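Local coordinates for protein putative thioesterase (Escherichia coli, PDB 5UGZ) that releases intermediates from the colibactin NRPS/PKS assembly line, acting as an unusual type II thioesterase, at residues A[28-33]-A[55-60]; A[40-45]-A[243-248]; A[89-94]-A[118-123]; A[128-133]-A[215-220]. All coordinates share one frame; numbering follows the deposited sequence.

Contact 1: residues A[28-33]-A[55-60]; sequences CLPYSG and LEPAGR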
loop_
_atom_site.group_PDB
_atom_site.type_symbol
_atom_site.label_atom_id
_atom_site.label_comp_id
_atom_site.label_asym_id
_atom_site.label_seq_id
_atom_site.Cartn_x
_atom_site.Cartn_y
_atom_site.Cartn_z
ATOM N N CYS A 28 -4.694 -6.307 -2.225
ATOM C CA CYS A 28 -3.540 -5.463 -2.489
ATOM C C CYS A 28 -3.980 -4.046 -2.822
ATOM O O CYS A 28 -4.893 -3.846 -3.630
ATOM C CB CYS A 28 -2.691 -6.033 -3.624
ATOM S SG CYS A 28 -2.021 -7.660 -3.220
ATOM N N LEU A 29 -3.308 -3.062 -2.205
ATOM C CA LEU A 29 -3.583 -1.653 -2.446
ATOM C C LEU A 29 -2.392 -0.996 -3.129
ATOM O O LEU A 29 -1.248 -1.225 -2.721
ATOM C CB LEU A 29 -3.908 -0.922 -1.124
ATOM C CG LEU A 29 -5.274 -1.279 -0.524
ATOM C CD1 LEU A 29 -5.301 -2.716 -0.059
ATOM C CD2 LEU A 29 -5.633 -0.361 0.636
ATOM N N PRO A 30 -2.611 -0.178 -4.154
ATOM C CA PRO A 30 -1.496 0.392 -4.910
ATOM C C PRO A 30 -0.897 1.634 -4.252
ATOM O O PRO A 30 -1.437 2.218 -3.315
ATOM C CB PRO A 30 -2.143 0.733 -6.260
ATOM C CG PRO A 30 -3.561 1.021 -5.927
ATOM C CD PRO A 30 -3.921 0.185 -4.722
ATOM N N TYR A 31 0.256 2.036 -4.772
ATOM C CA TYR A 31 0.913 3.249 -4.308
ATOM C C TYR A 31 0.266 4.491 -4.929
ATOM O O TYR A 31 -0.700 4.407 -5.689
ATOM C CB TYR A 31 2.395 3.194 -4.635
ATOM C CG TYR A 31 2.670 2.656 -6.007
ATOM C CD1 TYR A 31 2.132 3.278 -7.145
ATOM C CD2 TYR A 31 3.471 1.540 -6.185
ATOM C CE1 TYR A 31 2.375 2.789 -8.410
ATOM C CE2 TYR A 31 3.726 1.050 -7.446
ATOM C CZ TYR A 31 3.172 1.682 -8.551
ATOM O OH TYR A 31 3.412 1.190 -9.799
ATOM N N SER A 32 0.815 5.666 -4.617
ATOM C CA SER A 32 0.239 6.933 -5.076
ATOM C C SER A 32 0.280 7.050 -6.597
ATOM O O SER A 32 1.319 6.809 -7.221
ATOM C CB SER A 32 0.978 8.116 -4.450
ATOM O OG SER A 32 0.798 8.153 -3.044
ATOM N N GLY A 33 -0.852 7.451 -7.191
ATOM C CA GLY A 33 -1.006 7.475 -8.633
ATOM C C GLY A 33 -1.254 6.123 -9.275
ATOM O O GLY A 33 -1.585 6.070 -10.472
ATOM N N LEU A 55 -7.467 -4.191 -4.976
ATOM C CA LEU A 55 -8.512 -3.240 -4.615
ATOM C C LEU A 55 -8.260 -1.951 -5.372
ATOM O O LEU A 55 -7.181 -1.363 -5.250
ATOM C CB LEU A 55 -8.552 -2.989 -3.106
ATOM C CG LEU A 55 -9.035 -4.164 -2.242
ATOM C CD1 LEU A 55 -9.205 -3.758 -0.794
ATOM C CD2 LEU A 55 -10.305 -4.813 -2.760
ATOM N N GLU A 56 -9.246 -1.530 -6.170
ATOM C CA GLU A 56 -9.100 -0.360 -7.024
ATOM C C GLU A 56 -9.576 0.886 -6.292
ATOM O O GLU A 56 -10.786 1.029 -6.073
ATOM C CB GLU A 56 -9.886 -0.536 -8.316
ATOM C CG GLU A 56 -9.588 0.534 -9.364
ATOM C CD GLU A 56 -8.298 0.279 -10.125
ATOM O OE1 GLU A 56 -8.318 -0.485 -11.117
ATOM O OE2 GLU A 56 -7.265 0.858 -9.745
ATOM N N PRO A 57 -8.682 1.817 -5.934
ATOM C CA PRO A 57 -9.113 3.123 -5.421
ATOM C C PRO A 57 -9.905 3.890 -6.466
ATOM O O PRO A 57 -9.698 3.721 -7.664
ATOM C CB PRO A 57 -7.792 3.840 -5.118
ATOM C CG PRO A 57 -6.750 2.796 -5.146
ATOM C CD PRO A 57 -7.221 1.730 -6.060
ATOM N N ALA A 58 -10.791 4.766 -5.997
ATOM C CA ALA A 58 -11.696 5.469 -6.888
ATOM C C ALA A 58 -10.940 6.473 -7.753
ATOM O O ALA A 58 -9.939 7.061 -7.335
ATOM C CB ALA A 58 -12.780 6.184 -6.082
ATOM N N GLY A 59 -11.425 6.656 -8.977
ATOM C CA GLY A 59 -10.909 7.668 -9.879
ATOM C C GLY A 59 -9.675 7.299 -10.672
ATOM O O GLY A 59 -9.014 8.194 -11.203
ATOM N N ARG A 60 -9.322 6.020 -10.756
ATOM C CA ARG A 60 -8.268 5.601 -11.670
ATOM C C ARG A 60 -8.519 4.143 -12.026
ATOM O O ARG A 60 -9.364 3.480 -11.423
ATOM C CB ARG A 60 -6.876 5.856 -11.070
ATOM C CG ARG A 60 -6.240 4.706 -10.276
ATOM C CD ARG A 60 -6.818 4.539 -8.890
ATOM N NE ARG A 60 -6.989 5.790 -8.154
ATOM C CZ ARG A 60 -6.039 6.417 -7.467
ATOM N NH1 ARG A 60 -4.808 5.938 -7.426
ATOM N NH2 ARG A 60 -6.336 7.538 -6.810
HETATM O O HOH W 1 -5.132 -2.669 -5.766
#

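Contact 2: residues A[40-45]-A[243-248]; sequences YKWRSV and EQVVGY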
loop_
_atom_site.group_PDB
_atom_site.type_symbol
_atom_site.label_atom_id
_atom_site.label_comp_id
_atom_site.label_asym_id
_atom_site.label_seq_id
_atom_site.Cartn_x
_atom_site.Cartn_y
_atom_site.Cartn_z
ATOM N N TYR A 40 -1.710 -7.174 -11.184
ATOM C CA TYR A 40 -2.201 -8.245 -12.055
ATOM C C TYR A 40 -1.117 -9.294 -12.301
ATOM O O TYR A 40 -1.411 -10.497 -12.353
ATOM C CB TYR A 40 -2.687 -7.695 -13.399
ATOM C CG TYR A 40 -3.939 -6.825 -13.395
ATOM C CD1 TYR A 40 -4.797 -6.774 -12.314
ATOM C CD2 TYR A 40 -4.256 -6.067 -14.513
ATOM C CE1 TYR A 40 -5.948 -5.974 -12.349
ATOM C CE2 TYR A 40 -5.378 -5.274 -14.562
ATOM C CZ TYR A 40 -6.229 -5.223 -13.489
ATOM O OH TYR A 40 -7.341 -4.386 -13.592
ATOM N N LYS A 41 0.144 -8.852 -12.452
ATOM C CA LYS A 41 1.268 -9.736 -12.745
ATOM C C LYS A 41 1.607 -10.653 -11.573
ATOM O O LYS A 41 2.338 -11.639 -11.761
ATOM C CB LYS A 41 2.496 -8.905 -13.124
ATOM C CG LYS A 41 2.958 -7.953 -12.021
ATOM C CD LYS A 41 4.152 -7.138 -12.458
ATOM C CE LYS A 41 4.551 -6.101 -11.419
ATOM N NZ LYS A 41 3.595 -4.957 -11.359
ATOM N N TRP A 42 1.115 -10.337 -10.368
ATOM C CA TRP A 42 1.376 -11.171 -9.207
ATOM C C TRP A 42 0.766 -12.557 -9.343
ATOM O O TRP A 42 1.201 -13.483 -8.649
ATOM C CB TRP A 42 0.829 -10.505 -7.942
ATOM C CG TRP A 42 1.653 -9.357 -7.462
ATOM C CD1 TRP A 42 2.356 -8.470 -8.222
ATOM C CD2 TRP A 42 1.875 -8.989 -6.099
ATOM N NE1 TRP A 42 2.989 -7.563 -7.414
ATOM C CE2 TRP A 42 2.706 -7.859 -6.105
ATOM C CE3 TRP A 42 1.448 -9.509 -4.876
ATOM C CZ2 TRP A 42 3.132 -7.252 -4.936
ATOM C CZ3 TRP A 42 1.863 -8.902 -3.722
ATOM C CH2 TRP A 42 2.702 -7.790 -3.756
ATOM N N ARG A 43 -0.250 -12.719 -10.191
ATOM C CA ARG A 43 -0.890 -14.020 -10.340
ATOM C C ARG A 43 0.007 -15.048 -11.022
ATOM O O ARG A 43 -0.357 -16.227 -11.079
ATOM C CB ARG A 43 -2.198 -13.863 -11.102
ATOM C CG ARG A 43 -3.404 -14.242 -10.274
ATOM C CD ARG A 43 -4.674 -13.949 -11.042
ATOM N NE ARG A 43 -4.775 -14.811 -12.215
ATOM C CZ ARG A 43 -5.167 -14.407 -13.417
ATOM N NH1 ARG A 43 -5.492 -13.135 -13.633
ATOM N NH2 ARG A 43 -5.215 -15.276 -14.411
ATOM N N SER A 44 1.186 -14.655 -11.496
ATOM C CA SER A 44 2.097 -15.616 -12.103
ATOM C C SER A 44 3.112 -16.193 -11.117
ATOM O O SER A 44 3.844 -17.117 -11.489
ATOM C CB SER A 44 2.836 -14.976 -13.293
ATOM O OG SER A 44 3.907 -14.151 -12.858
ATOM N N VAL A 45 3.179 -15.672 -9.890
ATOM C CA VAL A 45 4.112 -16.170 -8.881
ATOM C C VAL A 45 3.443 -16.495 -7.549
ATOM O O VAL A 45 4.007 -17.263 -6.746
ATOM C CB VAL A 45 5.272 -15.160 -8.672
ATOM C CG1 VAL A 45 6.334 -15.350 -9.740
ATOM C CG2 VAL A 45 4.767 -13.733 -8.763
ATOM N N GLU A 243 8.804 -10.350 -8.137
ATOM C CA GLU A 243 8.791 -11.801 -7.968
ATOM C C GLU A 243 9.372 -12.198 -6.622
ATOM O O GLU A 243 8.925 -13.186 -6.028
ATOM C CB GLU A 243 9.556 -12.504 -9.095
ATOM C CG GLU A 243 9.480 -11.827 -10.461
ATOM C CD GLU A 243 10.425 -10.613 -10.616
ATOM O OE1 GLU A 243 10.287 -9.850 -11.604
ATOM O OE2 GLU A 243 11.321 -10.422 -9.762
ATOM N N GLN A 244 10.366 -11.446 -6.142
ATOM C CA GLN A 244 10.926 -11.664 -4.806
ATOM C C GLN A 244 9.941 -11.251 -3.722
ATOM O O GLN A 244 9.765 -11.960 -2.724
ATOM C CB GLN A 244 12.230 -10.875 -4.643
ATOM C CG GLN A 244 13.432 -11.458 -5.351
ATOM C CD GLN A 244 14.450 -10.387 -5.726
ATOM O OE1 GLN A 244 14.294 -9.689 -6.734
ATOM N NE2 GLN A 244 15.498 -10.251 -4.913
ATOM N N VAL A 245 9.317 -10.081 -3.884
ATOM C CA VAL A 245 8.266 -9.663 -2.962
ATOM C C VAL A 245 7.208 -10.754 -2.842
ATOM O O VAL A 245 6.783 -11.117 -1.739
ATOM C CB VAL A 245 7.653 -8.325 -3.416
ATOM C CG1 VAL A 245 6.398 -8.016 -2.612
ATOM C CG2 VAL A 245 8.655 -7.214 -3.261
ATOM N N VAL A 246 6.760 -11.297 -3.974
ATOM C CA VAL A 246 5.766 -12.357 -3.881
ATOM C C VAL A 246 6.397 -13.623 -3.330
ATOM O O VAL A 246 5.698 -14.461 -2.750
ATOM C CB VAL A 246 5.089 -12.649 -5.228
ATOM C CG1 VAL A 246 4.180 -13.816 -5.046
ATOM C CG2 VAL A 246 4.288 -11.449 -5.729
ATOM N N GLY A 247 7.706 -13.810 -3.532
ATOM C CA GLY A 247 8.376 -14.945 -2.911
ATOM C C GLY A 247 8.274 -14.902 -1.398
ATOM O O GLY A 247 8.070 -15.933 -0.748
ATOM N N TYR A 248 8.384 -13.699 -0.822
ATOM C CA TYR A 248 8.269 -13.477 0.617
ATOM C C TYR A 248 6.826 -13.545 1.108
ATOM O O TYR A 248 6.560 -14.094 2.182
ATOM C CB TYR A 248 8.882 -12.124 0.969
ATOM C CG TYR A 248 10.374 -12.167 0.902
ATOM C CD1 TYR A 248 11.081 -12.968 1.793
ATOM C CD2 TYR A 248 11.085 -11.451 -0.047
ATOM C CE1 TYR A 248 12.453 -13.048 1.757
ATOM C CE2 TYR A 248 12.478 -11.525 -0.092
ATOM C CZ TYR A 248 13.152 -12.336 0.825
ATOM O OH TYR A 248 14.526 -12.458 0.839
#

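Contact 3: residues A[89-94]-A[118-123]; sequences GGDYAI and MPCALF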
loop_
_atom_site.group_PDB
_atom_site.type_symbol
_atom_site.label_atom_id
_atom_site.label_comp_id
_atom_site.label_asym_id
_atom_site.label_seq_id
_atom_site.Cartn_x
_atom_site.Cartn_y
_atom_site.Cartn_z
ATOM N N GLY A 89 -15.534 -14.293 4.886
ATOM C CA GLY A 89 -15.207 -14.703 6.241
ATOM C C GLY A 89 -14.005 -15.621 6.389
ATOM O O GLY A 89 -13.686 -15.995 7.525
ATOM N N GLY A 90 -13.300 -16.021 5.332
ATOM C CA GLY A 90 -12.156 -16.900 5.476
ATOM C C GLY A 90 -10.898 -16.167 5.911
ATOM O O GLY A 90 -10.948 -15.062 6.457
ATOM N N ASP A 91 -9.751 -16.804 5.660
ATOM C CA ASP A 91 -8.453 -16.177 5.877
ATOM C C ASP A 91 -8.172 -15.093 4.846
ATOM O O ASP A 91 -8.542 -15.205 3.679
ATOM C CB ASP A 91 -7.337 -17.213 5.796
ATOM C CG ASP A 91 -7.573 -18.378 6.713
ATOM O OD1 ASP A 91 -7.421 -18.211 7.944
ATOM O OD2 ASP A 91 -7.919 -19.459 6.202
ATOM N N TYR A 92 -7.452 -14.061 5.270
ATOM C CA TYR A 92 -7.059 -13.017 4.331
ATOM C C TYR A 92 -5.840 -12.275 4.864
ATOM O O TYR A 92 -5.546 -12.291 6.063
ATOM C CB TYR A 92 -8.227 -12.053 4.063
ATOM C CG TYR A 92 -8.568 -11.146 5.225
ATOM C CD1 TYR A 92 -8.005 -9.885 5.324
ATOM C CD2 TYR A 92 -9.448 -11.550 6.216
ATOM C CE1 TYR A 92 -8.296 -9.066 6.358
ATOM C CE2 TYR A 92 -9.742 -10.726 7.287
ATOM C CZ TYR A 92 -9.160 -9.477 7.345
ATOM O OH TYR A 92 -9.439 -8.612 8.386
ATOM N N ALA A 93 -5.119 -11.645 3.943
ATOM C CA ALA A 93 -4.001 -10.765 4.245
ATOM C C ALA A 93 -4.210 -9.468 3.483
ATOM O O ALA A 93 -5.077 -9.380 2.621
ATOM C CB ALA A 93 -2.661 -11.392 3.857
ATOM N N ILE A 94 -3.403 -8.457 3.800
ATOM C CA ILE A 94 -3.458 -7.164 3.129
ATOM C C ILE A 94 -2.043 -6.699 2.829
ATOM O O ILE A 94 -1.194 -6.675 3.723
ATOM C CB ILE A 94 -4.194 -6.104 3.963
ATOM C CG1 ILE A 94 -5.467 -6.726 4.553
ATOM C CG2 ILE A 94 -4.462 -4.850 3.097
ATOM C CD1 ILE A 94 -6.332 -5.787 5.337
ATOM N N MET A 118 -9.529 -10.964 12.424
ATOM C CA MET A 118 -8.186 -10.455 12.182
ATOM C C MET A 118 -7.598 -11.085 10.914
ATOM O O MET A 118 -7.820 -12.268 10.654
ATOM C CB MET A 118 -7.311 -10.775 13.398
ATOM C CG MET A 118 -5.913 -10.183 13.424
ATOM S SD MET A 118 -5.749 -8.462 13.950
ATOM C CE MET A 118 -6.733 -8.420 15.442
ATOM N N PRO A 119 -6.866 -10.316 10.090
ATOM C CA PRO A 119 -6.121 -10.927 8.983
ATOM C C PRO A 119 -5.096 -11.944 9.476
ATOM O O PRO A 119 -4.719 -11.957 10.648
ATOM C CB PRO A 119 -5.427 -9.731 8.318
ATOM C CG PRO A 119 -5.448 -8.650 9.381
ATOM C CD PRO A 119 -6.719 -8.850 10.105
ATOM N N CYS A 120 -4.648 -12.795 8.539
ATOM C CA CYS A 120 -3.517 -13.706 8.762
ATOM C C CYS A 120 -2.229 -12.944 9.032
ATOM O O CYS A 120 -1.455 -13.290 9.940
ATOM C CB CYS A 120 -3.263 -14.574 7.523
ATOM S SG CYS A 120 -4.470 -15.727 7.050
ATOM N N ALA A 121 -1.943 -11.967 8.173
ATOM C CA ALA A 121 -0.698 -11.221 8.116
ATOM C C ALA A 121 -0.958 -9.952 7.332
ATOM O O ALA A 121 -1.931 -9.851 6.582
ATOM C CB ALA A 121 0.422 -12.015 7.443
ATOM N N LEU A 122 -0.063 -8.990 7.518
ATOM C CA LEU A 122 -0.136 -7.680 6.897
ATOM C C LEU A 122 1.240 -7.349 6.369
ATOM O O LEU A 122 2.238 -7.614 7.041
ATOM C CB LEU A 122 -0.582 -6.580 7.886
ATOM C CG LEU A 122 -2.025 -6.627 8.404
ATOM C CD1 LEU A 122 -2.149 -5.730 9.613
ATOM C CD2 LEU A 122 -3.024 -6.205 7.342
ATOM N N PHE A 123 1.284 -6.759 5.174
ATOM C CA PHE A 123 2.519 -6.387 4.495
ATOM C C PHE A 123 2.470 -4.895 4.223
ATOM O O PHE A 123 1.548 -4.418 3.558
ATOM C CB PHE A 123 2.693 -7.169 3.186
ATOM C CG PHE A 123 2.595 -8.656 3.349
ATOM C CD1 PHE A 123 3.727 -9.412 3.613
ATOM C CD2 PHE A 123 1.368 -9.301 3.261
ATOM C CE1 PHE A 123 3.648 -10.786 3.767
ATOM C CE2 PHE A 123 1.275 -10.673 3.426
ATOM C CZ PHE A 123 2.424 -11.418 3.684
HETATM O O HOH W 2 -7.929 -13.966 8.632
#

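Contact 4: residues A[128-133]-A[215-220]; sequences RPPDRA and LAWEKF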
loop_
_atom_site.group_PDB
_atom_site.type_symbol
_atom_site.label_atom_id
_atom_site.label_comp_id
_atom_site.label_asym_id
_atom_site.label_seq_id
_atom_site.Cartn_x
_atom_site.Cartn_y
_atom_site.Cartn_z
ATOM N N ARG A 128 6.606 4.202 5.617
ATOM C CA ARG A 128 7.053 4.621 6.937
ATOM C C ARG A 128 5.949 4.362 7.963
ATOM O O ARG A 128 4.777 4.215 7.603
ATOM C CB ARG A 128 7.456 6.097 6.909
ATOM C CG ARG A 128 8.660 6.366 5.973
ATOM C CD ARG A 128 9.000 7.856 5.771
ATOM N NE ARG A 128 9.255 8.585 7.019
ATOM C CZ ARG A 128 9.852 9.777 7.092
ATOM N NH1 ARG A 128 10.286 10.390 5.991
ATOM N NH2 ARG A 128 10.019 10.355 8.275
ATOM N N PRO A 129 6.296 4.281 9.246
ATOM C CA PRO A 129 5.302 3.890 10.244
ATOM C C PRO A 129 4.162 4.882 10.285
ATOM O O PRO A 129 4.353 6.093 10.058
ATOM C CB PRO A 129 6.099 3.881 11.556
ATOM C CG PRO A 129 7.520 3.747 11.138
ATOM C CD PRO A 129 7.620 4.504 9.849
ATOM N N PRO A 130 2.943 4.422 10.584
ATOM C CA PRO A 130 1.791 5.327 10.493
ATOM C C PRO A 130 1.866 6.502 11.454
ATOM O O PRO A 130 1.334 7.575 11.134
ATOM C CB PRO A 130 0.597 4.409 10.791
ATOM C CG PRO A 130 1.169 3.216 11.459
ATOM C CD PRO A 130 2.552 3.051 10.953
ATOM N N ASP A 131 2.509 6.344 12.617
ATOM C CA ASP A 131 2.667 7.473 13.530
ATOM C C ASP A 131 3.786 8.429 13.111
ATOM O O ASP A 131 3.859 9.546 13.639
ATOM C CB ASP A 131 2.870 6.994 14.987
ATOM C CG ASP A 131 3.990 5.956 15.156
ATOM O OD1 ASP A 131 4.226 5.146 14.251
ATOM O OD2 ASP A 131 4.624 5.935 16.228
ATOM N N ARG A 132 4.622 8.042 12.148
ATOM C CA ARG A 132 5.640 8.921 11.598
ATOM C C ARG A 132 5.429 9.198 10.120
ATOM O O ARG A 132 6.196 9.966 9.531
ATOM C CB ARG A 132 7.020 8.318 11.834
ATOM C CG ARG A 132 7.334 8.201 13.304
ATOM C CD ARG A 132 7.487 6.768 13.785
ATOM N NE ARG A 132 7.762 6.755 15.219
ATOM C CZ ARG A 132 8.939 7.071 15.749
ATOM N NH1 ARG A 132 9.113 7.047 17.070
ATOM N NH2 ARG A 132 9.950 7.411 14.955
ATOM N N ALA A 133 4.400 8.608 9.513
ATOM C CA ALA A 133 4.080 8.852 8.111
ATOM C C ALA A 133 3.669 10.301 7.906
ATOM O O ALA A 133 2.510 10.588 7.571
ATOM C CB ALA A 133 2.971 7.912 7.634
ATOM N N LEU A 215 11.389 0.829 12.974
ATOM C CA LEU A 215 11.239 0.219 14.285
ATOM C C LEU A 215 9.963 0.681 14.983
ATOM O O LEU A 215 9.462 -0.018 15.874
ATOM C CB LEU A 215 12.480 0.537 15.125
ATOM C CG LEU A 215 13.793 0.177 14.420
ATOM C CD1 LEU A 215 15.004 0.777 15.138
ATOM C CD2 LEU A 215 13.924 -1.339 14.288
ATOM N N ALA A 216 9.420 1.836 14.591
ATOM C CA ALA A 216 8.157 2.328 15.119
ATOM C C ALA A 216 6.968 1.506 14.664
ATOM O O ALA A 216 5.844 1.813 15.059
ATOM C CB ALA A 216 7.946 3.781 14.708
ATOM N N TRP A 217 7.183 0.501 13.823
ATOM C CA TRP A 217 6.105 -0.348 13.345
ATOM C C TRP A 217 5.726 -1.440 14.333
ATOM O O TRP A 217 4.616 -1.969 14.245
ATOM C CB TRP A 217 6.514 -0.998 12.017
ATOM C CG TRP A 217 6.059 -0.298 10.762
ATOM C CD1 TRP A 217 6.848 0.312 9.833
ATOM C CD2 TRP A 217 4.717 -0.196 10.279
ATOM N NE1 TRP A 217 6.080 0.801 8.802
ATOM C CE2 TRP A 217 4.766 0.499 9.049
ATOM C CE3 TRP A 217 3.475 -0.627 10.763
ATOM C CZ2 TRP A 217 3.612 0.787 8.300
ATOM C CZ3 TRP A 217 2.323 -0.335 10.014
ATOM C CH2 TRP A 217 2.407 0.366 8.801
ATOM N N GLU A 218 6.611 -1.779 15.276
ATOM C CA GLU A 218 6.467 -3.002 16.057
ATOM C C GLU A 218 5.387 -2.910 17.129
ATOM O O GLU A 218 4.794 -3.934 17.492
ATOM C CB GLU A 218 7.822 -3.366 16.672
ATOM C CG GLU A 218 8.841 -3.793 15.609
ATOM C CD GLU A 218 10.266 -3.872 16.118
ATOM O OE1 GLU A 218 10.478 -3.820 17.353
ATOM O OE2 GLU A 218 11.181 -3.979 15.272
ATOM N N LYS A 219 5.095 -1.715 17.645
ATOM C CA LYS A 219 4.061 -1.611 18.673
ATOM C C LYS A 219 2.645 -1.841 18.145
ATOM O O LYS A 219 1.715 -1.947 18.953
ATOM C CB LYS A 219 4.120 -0.240 19.343
ATOM C CG LYS A 219 4.084 0.908 18.360
ATOM C CD LYS A 219 3.811 2.216 19.056
ATOM C CE LYS A 219 3.826 3.371 18.076
ATOM N NZ LYS A 219 5.179 3.566 17.485
ATOM N N PHE A 220 2.452 -1.901 16.828
ATOM C CA PHE A 220 1.123 -1.993 16.235
ATOM C C PHE A 220 0.609 -3.422 16.124
ATOM O O PHE A 220 -0.538 -3.623 15.712
ATOM C CB PHE A 220 1.126 -1.311 14.859
ATOM C CG PHE A 220 1.269 0.176 14.945
ATOM C CD1 PHE A 220 0.214 0.953 15.384
ATOM C CD2 PHE A 220 2.469 0.795 14.645
ATOM C CE1 PHE A 220 0.348 2.320 15.494
ATOM C CE2 PHE A 220 2.608 2.172 14.749
ATOM C CZ PHE A 220 1.557 2.930 15.178
#

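Contact 1: residues A[28-33]-A[55-60]
Cys28 and Leu55 hold the tight end of this contact, where strand 24-29 runs beside the loop that leaves strand 50-54. Leu55 N gives a nearly straight hydrogen bond of 2.9 Å to Cys28 O (172° at the hydrogen), lying in the carbonyl plane. A water sits between Cys28 O and Leu55 O, but its separations are so short that its exact place is doubtful. Leu29 and Leu55 lie side by side and point the same way, CD1 of Leu29 being 4.1 Å from CD1 of Leu55. In both, CG is anti to the carbonyl carbon (chi1 -72° and -69°), which carries the isobutyl groups to a common side, where Leu79 of helix 72-83 packs on them. One step on, the side chains of Pro30 and Pro57 reach toward each other, Pro30 CG to Pro57 CD at 3.7 Å. Both segments run on from the C-terminal ends of neighbouring parallel strands of an alpha/beta-hydrolase sheet. The loop after strand 24-29 in related enzymes commonly helps to form the oxyanion hole, a role that is only probable here. Beyond the prolines the backbones part, and Gly33 and Arg60 stand 8.1 Å apart at their CA atoms. Arg60 NH1 comes no nearer than 4.0 Å to Gly33 C, and its main partners are Gly34 O and the carboxylate of Asp178. The Arg60 chain bends at chi2 and chi3, bringing one face of its guanidinium over Pro57 CB. In the plane of that group, NE makes a weak 3.3 Å bond to Ala58 O.

Contact 2: residues A[40-45]-A[243-248]
Val246 lays a methyl over one face of the Trp42 indole, the central CH-pi contact between segment 40-45 and helix 242-259. Val246 CG2 stands 3.8 Å from the centroid of the Trp42 six-membered ring, 24° off the ring normal. It lies off-centre, so its shortest approach, 3.5 Å, is to Trp42 CD2 where the two rings are fused. The Val246 torsion (chi1 175°) divides the work of its branches: CG2, anti to the carbonyl carbon, goes to the indole, whereas CG1, anti to the backbone N, lies against the Val45 backbone, 3.7 Å from Val45 C. Aliphatic contacts fill in around this. Val45 CG2 touches Val246 CB at 3.7 Å, and one turn back along the helix Val45 CG1 rests more loosely near Glu243 CB, at 4.3 Å. At the far rim of the indole, Trp42 CH2 meets Val245 CG1 at 3.9 Å. The helix belongs to a layer covering one face of the central sheet of the alpha/beta-hydrolase fold, and Trp42 is wedged between it and Leu26, Cys28 and Leu52 of strands 24-29 and 50-54. The rings of Phe95 and Tyr39 meet that of Trp42 edge-to-face. Polar bonds here stay within each segment or lead out of the pair. In the 3-10 segment, Lys41 O accepts from both Ser44 N and Ser44 OG, the hydroxyl at 3.2 Å and almost in line with the C=O bond. Val45 O reaches the side-chain amide of Asn250, one of the polar links near this seam.

Contact 3: residues A[89-94]-A[118-123]
Tyr92 and Pro119 meet where strands 91-97 and 121-125 come together, the two parallel strands of a beta-alpha-beta crossover that runs through helix 99-113. Backbone bonding follows the parallel pattern, with the short strand axes 20° apart. Tyr92 O accepts from Cys120 N at 2.7 Å, and Ile94 O accepts from Phe123 N at 2.9 Å; between these, the bond from Ile94 N to Ala121 O is weak. In the alpha/beta-hydrolase fold strand 91-97 leads into the probable nucleophile elbow, so this pairing lies just upstream of it. CH-pi packing belongs to Tyr92: Pro119 CA stands over one ring face, 3.9 Å from the centroid and 17° off the normal, and Pro119 CB lies 3.5 Å from Tyr92 CE1. With CG held between the backbone N and the carbonyl carbon (chi1 71°), the ring swings across the neighbouring segment and its hydroxyl reaches Asp117 O. A leucine in place of Tyr92 would probably leave Asp117 O without this hydroxyl and Pro119 without a flat surface to lie on. Apolar contacts divide between the two faces of the sheet. Ile94 and Leu122 lie side by side on one face, Leu122 CD2 against Ile94 CB; Ile94 also touches Ala104 of helix 99-113. On the other face, beneath helix 242-259, Ala93 CB touches the edge of the Phe123 ring. At the start of the strands, where solvent is near, Cys120 SG sits 3.5 Å from Asp91 CB, and a water accepts weakly from Tyr92 N while donating to Met118 O at 2.6 Å.

Contact 4: residues A[128-133]-A[215-220]
Pro129 and Trp217 bring the two backbones closest, their CA atoms 5.3 Å apart. Residues 129-132 form a type I turn closed by Arg132 N on Pro129 O, while 215-220 is a 3-10 segment. The turn presents two prolines to one face of the indole. Pro129 CA lies over the five-membered ring of Trp217, 3.7 Å from its centroid, and Pro130 CD over the six-membered ring at 3.4 Å and 12° off the normal. Pro129 CG also presses on Ala216 CB, at 3.6 Å. Next to this, Pro130 CG stands over a face of the Phe220 ring, so Pro130 is shared between two aromatics. The indole N-H is taken by Cys127 O, which helps fix the ring's rotation. Glycine in place of Trp217 would probably open a gap beneath Pro129 and Pro130 on the side the indole fills, and leave Cys127 O without its donor. The outer side is charged. Lys219 NZ bridges to Asp131 OD2 at 2.7 Å, arriving from above the carboxylate plane, and also bonds to Ala216 O at 3.1 Å, in that carbonyl's plane on a lone pair. The Lys219 chain bends only at its last torsion (chi4 -65°), which turns the ammonium back to these two oxygens. Arg132 NE adds a weak bond to the same OD2, completing a salt-bridge network. Asp131 OD1 is buried with no polar partner in the model and faces the edge of Phe220, 3.4 Å from CE2. The arrangement joins two connecting loops of an alpha/beta-hydrolase fold, those following strands 121-125 and 198-203, beside helix 99-113.

Contacts 1, 2 and 3 are mostly buried, contact 4 only partly. Contacts 1 and 3 lie in or at the end of the central sheet and combine backbone hydrogen bonds with leucine, isoleucine and proline packing; they touch through Leu29 and Ile94, whose strands are neighbours. Contact 2 covers the sheet with purely apolar and CH-pi packing across its segments, and meets contact 1 where Trp42 CZ3 approaches Cys28 SG. Helix 242-259, which supplies half of contact 2, also lies over Ala121 and Phe123 of contact 3. Contact 4, centred about 22 Å from the centre of contact 1, joins loops, and alone adds a salt-bridge network, on its outer side, to a proline-aromatic core.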